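Local structure of BDI_3064 protein (Parabacteroides distasonis ATCC 8503, 5Z06) at residues Val91-Ser96 with Tyr170-Asp175; Leu56-Ala61 with Ala101-Ala106. The protein hydrolyses linear beta-1,2-glucan and beta-1,2-glucooligosaccharides of four or more glucose units in an exo fashion, releasing sophorose from the non-reducing end. One frame throughout, in Å; residues are numbered along the deposited sequence.

Contact 1: Val91-Ser96 with Tyr170-Asp175. With CA (calcium ion), chain C.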
loop_
_atom_site.group_PDB
_atom_site.type_symbol
_atom_site.label_atom_id
_atom_site.label_comp_id
_atom_site.label_asym_id
_atom_site.label_seq_id
_atom_site.Cartn_x
_atom_site.Cartn_y
_atom_site.Cartn_z
ATOM N N VAL A 91 15.352 25.203 -6.416
ATOM C CA VAL A 91 15.347 26.241 -5.389
ATOM C C VAL A 91 14.778 27.498 -6.018
ATOM O O VAL A 91 15.173 27.898 -7.105
ATOM C CB VAL A 91 16.748 26.505 -4.837
ATOM C CG1 VAL A 91 16.720 27.453 -3.646
ATOM C CG2 VAL A 91 17.384 25.205 -4.399
ATOM N N ARG A 92 13.823 28.103 -5.334
ATOM C CA ARG A 92 13.200 29.313 -5.810
ATOM C C ARG A 92 13.196 30.311 -4.667
ATOM O O ARG A 92 12.849 29.974 -3.537
ATOM C CB ARG A 92 11.789 29.022 -6.270
ATOM C CG ARG A 92 11.028 30.219 -6.805
ATOM C CD ARG A 92 9.550 29.922 -6.772
ATOM N NE ARG A 92 8.736 31.000 -7.306
ATOM C CZ ARG A 92 8.293 31.086 -8.555
ATOM N NH1 ARG A 92 8.604 30.167 -9.464
ATOM N NH2 ARG A 92 7.530 32.115 -8.891
ATOM N N LEU A 93 13.604 31.535 -4.971
ATOM C CA LEU A 93 13.661 32.586 -3.980
ATOM C C LEU A 93 12.451 33.460 -4.211
ATOM O O LEU A 93 12.148 33.830 -5.344
ATOM C CB LEU A 93 14.939 33.372 -4.136
ATOM C CG LEU A 93 16.178 32.754 -3.510
ATOM C CD1 LEU A 93 16.445 31.317 -3.942
ATOM C CD2 LEU A 93 17.340 33.644 -3.897
ATOM N N ARG A 94 11.719 33.752 -3.146
ATOM C CA ARG A 94 10.571 34.624 -3.280
ATOM C C ARG A 94 11.014 36.054 -3.596
ATOM O O ARG A 94 10.401 36.699 -4.439
ATOM C CB ARG A 94 9.726 34.599 -2.023
ATOM C CG ARG A 94 8.352 35.185 -2.218
ATOM C CD ARG A 94 7.528 34.969 -0.969
ATOM N NE ARG A 94 6.193 35.529 -1.129
ATOM C CZ ARG A 94 5.851 36.787 -0.859
ATOM N NH1 ARG A 94 6.741 37.685 -0.404
ATOM N NH2 ARG A 94 4.593 37.161 -1.058
ATOM N N GLU A 95 12.058 36.524 -2.910
ATOM C CA GLU A 95 12.629 37.872 -3.097
ATOM C C GLU A 95 14.107 37.783 -3.430
ATOM O O GLU A 95 14.761 36.774 -3.144
ATOM C CB GLU A 95 12.520 38.726 -1.824
ATOM C CG GLU A 95 11.199 38.679 -1.074
ATOM C CD GLU A 95 10.036 39.329 -1.802
ATOM O OE1 GLU A 95 10.204 39.843 -2.939
ATOM O OE2 GLU A 95 8.928 39.304 -1.221
ATOM N N SER A 96 14.629 38.856 -4.030
ATOM C CA SER A 96 16.069 39.056 -4.122
ATOM C C SER A 96 16.613 39.103 -2.732
ATOM O O SER A 96 15.951 39.570 -1.810
ATOM C CB SER A 96 16.416 40.353 -4.833
ATOM O OG SER A 96 16.104 40.230 -6.198
ATOM N N TYR A 170 13.236 35.600 4.951
ATOM C CA TYR A 170 13.337 35.142 3.577
ATOM C C TYR A 170 12.413 33.964 3.444
ATOM O O TYR A 170 12.190 33.227 4.391
ATOM C CB TYR A 170 14.764 34.716 3.228
ATOM C CG TYR A 170 15.757 35.823 3.367
ATOM C CD1 TYR A 170 15.795 36.857 2.450
ATOM C CD2 TYR A 170 16.656 35.849 4.433
ATOM C CE1 TYR A 170 16.699 37.892 2.580
ATOM C CE2 TYR A 170 17.568 36.880 4.571
ATOM C CZ TYR A 170 17.583 37.897 3.643
ATOM O OH TYR A 170 18.486 38.920 3.762
ATOM N N THR A 171 11.864 33.817 2.258
ATOM C CA THR A 171 11.087 32.666 1.908
ATOM C C THR A 171 11.773 32.121 0.686
ATOM O O THR A 171 11.878 32.815 -0.337
ATOM C CB THR A 171 9.650 33.029 1.555
ATOM O OG1 THR A 171 8.954 33.363 2.747
ATOM C CG2 THR A 171 8.939 31.864 0.890
ATOM N N ILE A 172 12.244 30.884 0.797
ATOM C CA ILE A 172 12.632 30.138 -0.390
ATOM C C ILE A 172 11.761 28.885 -0.474
ATOM O O ILE A 172 11.255 28.387 0.535
ATOM C CB ILE A 172 14.151 29.836 -0.429
ATOM C CG1 ILE A 172 14.550 28.825 0.640
ATOM C CG2 ILE A 172 14.930 31.152 -0.283
ATOM C CD1 ILE A 172 16.020 28.480 0.664
ATOM N N TYR A 173 11.580 28.403 -1.689
ATOM C CA TYR A 173 10.886 27.181 -1.924
ATOM C C TYR A 173 11.868 26.131 -2.401
ATOM O O TYR A 173 12.753 26.415 -3.197
ATOM C CB TYR A 173 9.792 27.394 -2.938
ATOM C CG TYR A 173 8.868 28.500 -2.547
ATOM C CD1 TYR A 173 7.782 28.260 -1.718
ATOM C CD2 TYR A 173 9.084 29.802 -2.988
ATOM C CE1 TYR A 173 6.918 29.285 -1.359
ATOM C CE2 TYR A 173 8.224 30.828 -2.633
ATOM C CZ TYR A 173 7.147 30.563 -1.825
ATOM O OH TYR A 173 6.306 31.569 -1.457
ATOM N N LEU A 174 11.700 24.920 -1.883
ATOM C CA LEU A 174 12.535 23.782 -2.224
ATOM C C LEU A 174 11.621 22.721 -2.790
ATOM O O LEU A 174 10.590 22.392 -2.200
ATOM C CB LEU A 174 13.242 23.249 -0.997
ATOM C CG LEU A 174 13.933 24.314 -0.151
ATOM C CD1 LEU A 174 14.495 23.631 1.085
ATOM C CD2 LEU A 174 15.037 25.024 -0.924
ATOM N N ASP A 175 11.995 22.221 -3.953
ATOM C CA ASP A 175 11.298 21.161 -4.605
ATOM C C ASP A 175 12.311 20.166 -5.192
ATOM O O ASP A 175 13.489 20.484 -5.381
ATOM C CB ASP A 175 10.409 21.753 -5.705
ATOM C CG ASP A 175 9.226 20.889 -6.021
ATOM O OD1 ASP A 175 9.041 19.852 -5.364
ATOM O OD2 ASP A 175 8.455 21.230 -6.934
HETATM CA CA CA C . 6.918 19.203 -6.422
HETATM O O HOH W 1 13.865 35.083 -0.811
#

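Contact 2: Leu56-Ala61 with Ala101-Ala106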
loop_
_atom_site.group_PDB
_atom_site.type_symbol
_atom_site.label_atom_id
_atom_site.label_comp_id
_atom_site.label_asym_id
_atom_site.label_seq_id
_atom_site.Cartn_x
_atom_site.Cartn_y
_atom_site.Cartn_z
ATOM N N LEU A 56 10.386 27.199 2.773
ATOM C CA LEU A 56 11.408 27.410 3.757
ATOM C C LEU A 56 11.439 28.909 4.051
ATOM O O LEU A 56 12.114 29.676 3.360
ATOM C CB LEU A 56 12.747 26.869 3.238
ATOM C CG LEU A 56 13.795 26.748 4.337
ATOM C CD1 LEU A 56 13.560 25.486 5.149
ATOM C CD2 LEU A 56 15.205 26.743 3.760
ATOM N N THR A 57 10.665 29.317 5.051
ATOM C CA THR A 57 10.570 30.731 5.431
ATOM C C THR A 57 11.203 30.853 6.785
ATOM O O THR A 57 10.798 30.178 7.741
ATOM C CB THR A 57 9.133 31.256 5.397
ATOM O OG1 THR A 57 8.723 31.330 4.032
ATOM C CG2 THR A 57 9.005 32.652 6.025
ATOM N N TYR A 58 12.229 31.693 6.852
ATOM C CA TYR A 58 13.051 31.787 8.042
ATOM C C TYR A 58 13.569 33.183 8.308
ATOM O O TYR A 58 13.645 34.018 7.416
ATOM C CB TYR A 58 14.238 30.818 7.945
ATOM C CG TYR A 58 15.137 31.093 6.769
ATOM C CD1 TYR A 58 14.855 30.550 5.508
ATOM C CD2 TYR A 58 16.254 31.937 6.896
ATOM C CE1 TYR A 58 15.678 30.802 4.415
ATOM C CE2 TYR A 58 17.088 32.209 5.800
ATOM C CZ TYR A 58 16.792 31.653 4.568
ATOM O OH TYR A 58 17.589 31.919 3.478
ATOM N N VAL A 59 13.947 33.381 9.568
ATOM C CA VAL A 59 14.696 34.526 10.034
ATOM C C VAL A 59 15.924 33.971 10.741
ATOM O O VAL A 59 15.821 33.264 11.740
ATOM C CB VAL A 59 13.872 35.393 11.004
ATOM C CG1 VAL A 59 14.684 36.592 11.481
ATOM C CG2 VAL A 59 12.592 35.872 10.324
ATOM N N SER A 60 17.082 34.288 10.200
ATOM C CA SER A 60 18.341 33.931 10.815
ATOM C C SER A 60 18.757 35.169 11.598
ATOM O O SER A 60 19.235 36.132 11.012
ATOM C CB SER A 60 19.364 33.573 9.736
ATOM O OG SER A 60 18.833 32.626 8.823
ATOM N N ALA A 61 18.516 35.160 12.908
ATOM C CA ALA A 61 18.810 36.309 13.755
ATOM C C ALA A 61 20.055 36.044 14.598
ATOM O O ALA A 61 20.269 34.911 15.064
ATOM C CB ALA A 61 17.626 36.638 14.656
ATOM N N ALA A 101 22.791 34.810 2.893
ATOM C CA ALA A 101 21.701 34.609 3.858
ATOM C C ALA A 101 20.943 33.303 3.588
ATOM O O ALA A 101 20.222 32.814 4.467
ATOM C CB ALA A 101 20.739 35.784 3.821
ATOM N N LEU A 102 21.122 32.757 2.380
ATOM C CA LEU A 102 20.652 31.418 2.024
ATOM C C LEU A 102 21.165 30.388 3.005
ATOM O O LEU A 102 22.189 30.622 3.665
ATOM C CB LEU A 102 21.105 31.001 0.631
ATOM C CG LEU A 102 20.527 31.733 -0.568
ATOM C CD1 LEU A 102 21.332 31.330 -1.789
ATOM C CD2 LEU A 102 19.055 31.386 -0.739
ATOM N N PRO A 103 20.461 29.241 3.101
ATOM C CA PRO A 103 20.826 28.289 4.138
ATOM C C PRO A 103 22.147 27.562 3.894
ATOM O O PRO A 103 22.629 27.480 2.772
ATOM C CB PRO A 103 19.653 27.303 4.135
ATOM C CG PRO A 103 18.547 28.003 3.425
ATOM C CD PRO A 103 19.227 28.829 2.406
ATOM N N ASN A 104 22.739 27.089 4.973
ATOM C CA ASN A 104 23.732 26.048 4.885
ATOM C C ASN A 104 22.990 24.717 4.818
ATOM O O ASN A 104 21.883 24.569 5.341
ATOM C CB ASN A 104 24.684 26.063 6.081
ATOM C CG ASN A 104 25.533 27.332 6.148
ATOM O OD1 ASN A 104 25.723 28.036 5.151
ATOM N ND2 ASN A 104 26.034 27.631 7.334
ATOM N N ILE A 105 23.623 23.757 4.162
ATOM C CA ILE A 105 22.988 22.516 3.821
ATOM C C ILE A 105 23.955 21.383 4.072
ATOM O O ILE A 105 25.136 21.497 3.781
ATOM C CB ILE A 105 22.465 22.510 2.364
ATOM C CG1 ILE A 105 21.877 21.148 2.007
ATOM C CG2 ILE A 105 23.547 22.888 1.367
ATOM C CD1 ILE A 105 20.981 21.221 0.786
ATOM N N ALA A 106 23.405 20.297 4.592
ATOM C CA ALA A 106 24.129 19.133 5.019
ATOM C C ALA A 106 23.219 17.937 4.829
ATOM O O ALA A 106 22.056 18.064 4.413
ATOM C CB ALA A 106 24.530 19.256 6.474
#

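Contact 1: Val91-Ser96 with Tyr170-Asp175
Arg92 and Tyr173 form a hydrogen-bonded antiparallel pair: Arg92 N donates to Tyr173 O at 2.9 Å, and Tyr173 N to Arg92 O at 2.7 Å. On their face Arg92 CD lies 3.8 Å from Tyr173 CD2. Where strand 86-93 ends, Arg94 N reaches Thr171 O, and a water joins that carbonyl to Glu95 N. Arg94 CB lies 3.3 Å from Thr171 O. With CG anti to the backbone N (chi1 -165°) and the chain extended, Arg94 CD passes beside Thr171, 3.8 Å from Thr171 CB, and 3.6 Å from Tyr173 OH, which sits at the guanidinium edge, in its plane. Arg94 NH1 makes a 2.8 Å salt bridge to Glu95 OE2 of its own segment. Arginine suits this exposed strand end: methylenes cover Thr171 and Tyr173 while the charged tip pairs with Glu95. On the other, buried face, which suits branched aliphatics, Leu93 CG lies 3.8 Å from Ile172 CG2, and Val91 flanks Leu174. Farther along strand 169-180, both carboxylate oxygens of Asp175 bind the calcium, with Glu12, Asn13, Thr49 and Asn52. The contact thus separates a greasy face from a polar one, while the metal ties this strand to N-terminal segments.

Contact 2: Leu56-Ala61 with Ala101-Ala106
Tyr58 and Ala101 supply the polar part of the contact. The tyrosine hydroxyl, Tyr58 OH, donates to Ala101 O across 3.0 Å, but the approach is bent: the C=O...donor angle is 114°, and the hydroxyl stands above the carbonyl plane, not on a lone pair. Ala101 O itself lies at the edge of the ring, near its plane, 3.5 Å from Tyr58 CE2. The ring gets there because CG sits between the backbone N and the carbonyl carbon (chi1 60°), which carries the phenol across to the segment 101-106. Tyrosine suits this place, since its long flat ring reaches across between the segments in a buried setting and its hydroxyl can bond to a main-chain oxygen two residues before Pro103.

The remainder is apolar packing. Leu56 CD2 comes 3.6 Å from Pro103 CG, the two side chains running antiparallel past one another. Pro103 CG also lies 4.1 Å from Tyr58 CE1, the tyrosine and proline side chains being set roughly perpendicular, and Pro103 CD is 3.7 Å from Tyr58 OH. All this happens between the two antiparallel sheets of a beta-sandwich: strand 53-59 belongs to one sheet, and Pro103 leads into strand 104-109 of the other. Leu56 and Pro103 both also touch Leu160 of the second sheet and Ile172 of the first. Proline fits such an entry point, being compact, apolar and without a backbone N-H to satisfy.

Backbone and ring contacts complete the account. The hydroxyl oxygen Tyr58 OH passes 3.4 Å from Leu102 CA, while Leu102 directs its CB away from segment 56-61 and its side chain packs on Leu93 and Met97. Ala101 is small enough to fit among larger groups, and the Tyr58 ring meets that of Trp66.

How the contacts relate
The centres of the two contacts are 10 Å apart, and their segments alternate along the chain: 56-61, 91-96, 101-106, 170-175. Strand 169-180 connects them, lying between strands 86-93 and 53-59 in one antiparallel sheet. Contact 1 is pairing within that sheet, whereas contact 2 crosses from it to the second sheet. They meet directly where Ile172 O lies 2.7 Å from Leu56 N, a probable backbone hydrogen bond, and where Tyr170 CE2 packs 3.4 Å from Ala101 CB. Together they combine the lateral joining and the face-to-face packing of an N-terminal beta-sandwich, far from the centre of the chain, with the calcium at the contact 1 end.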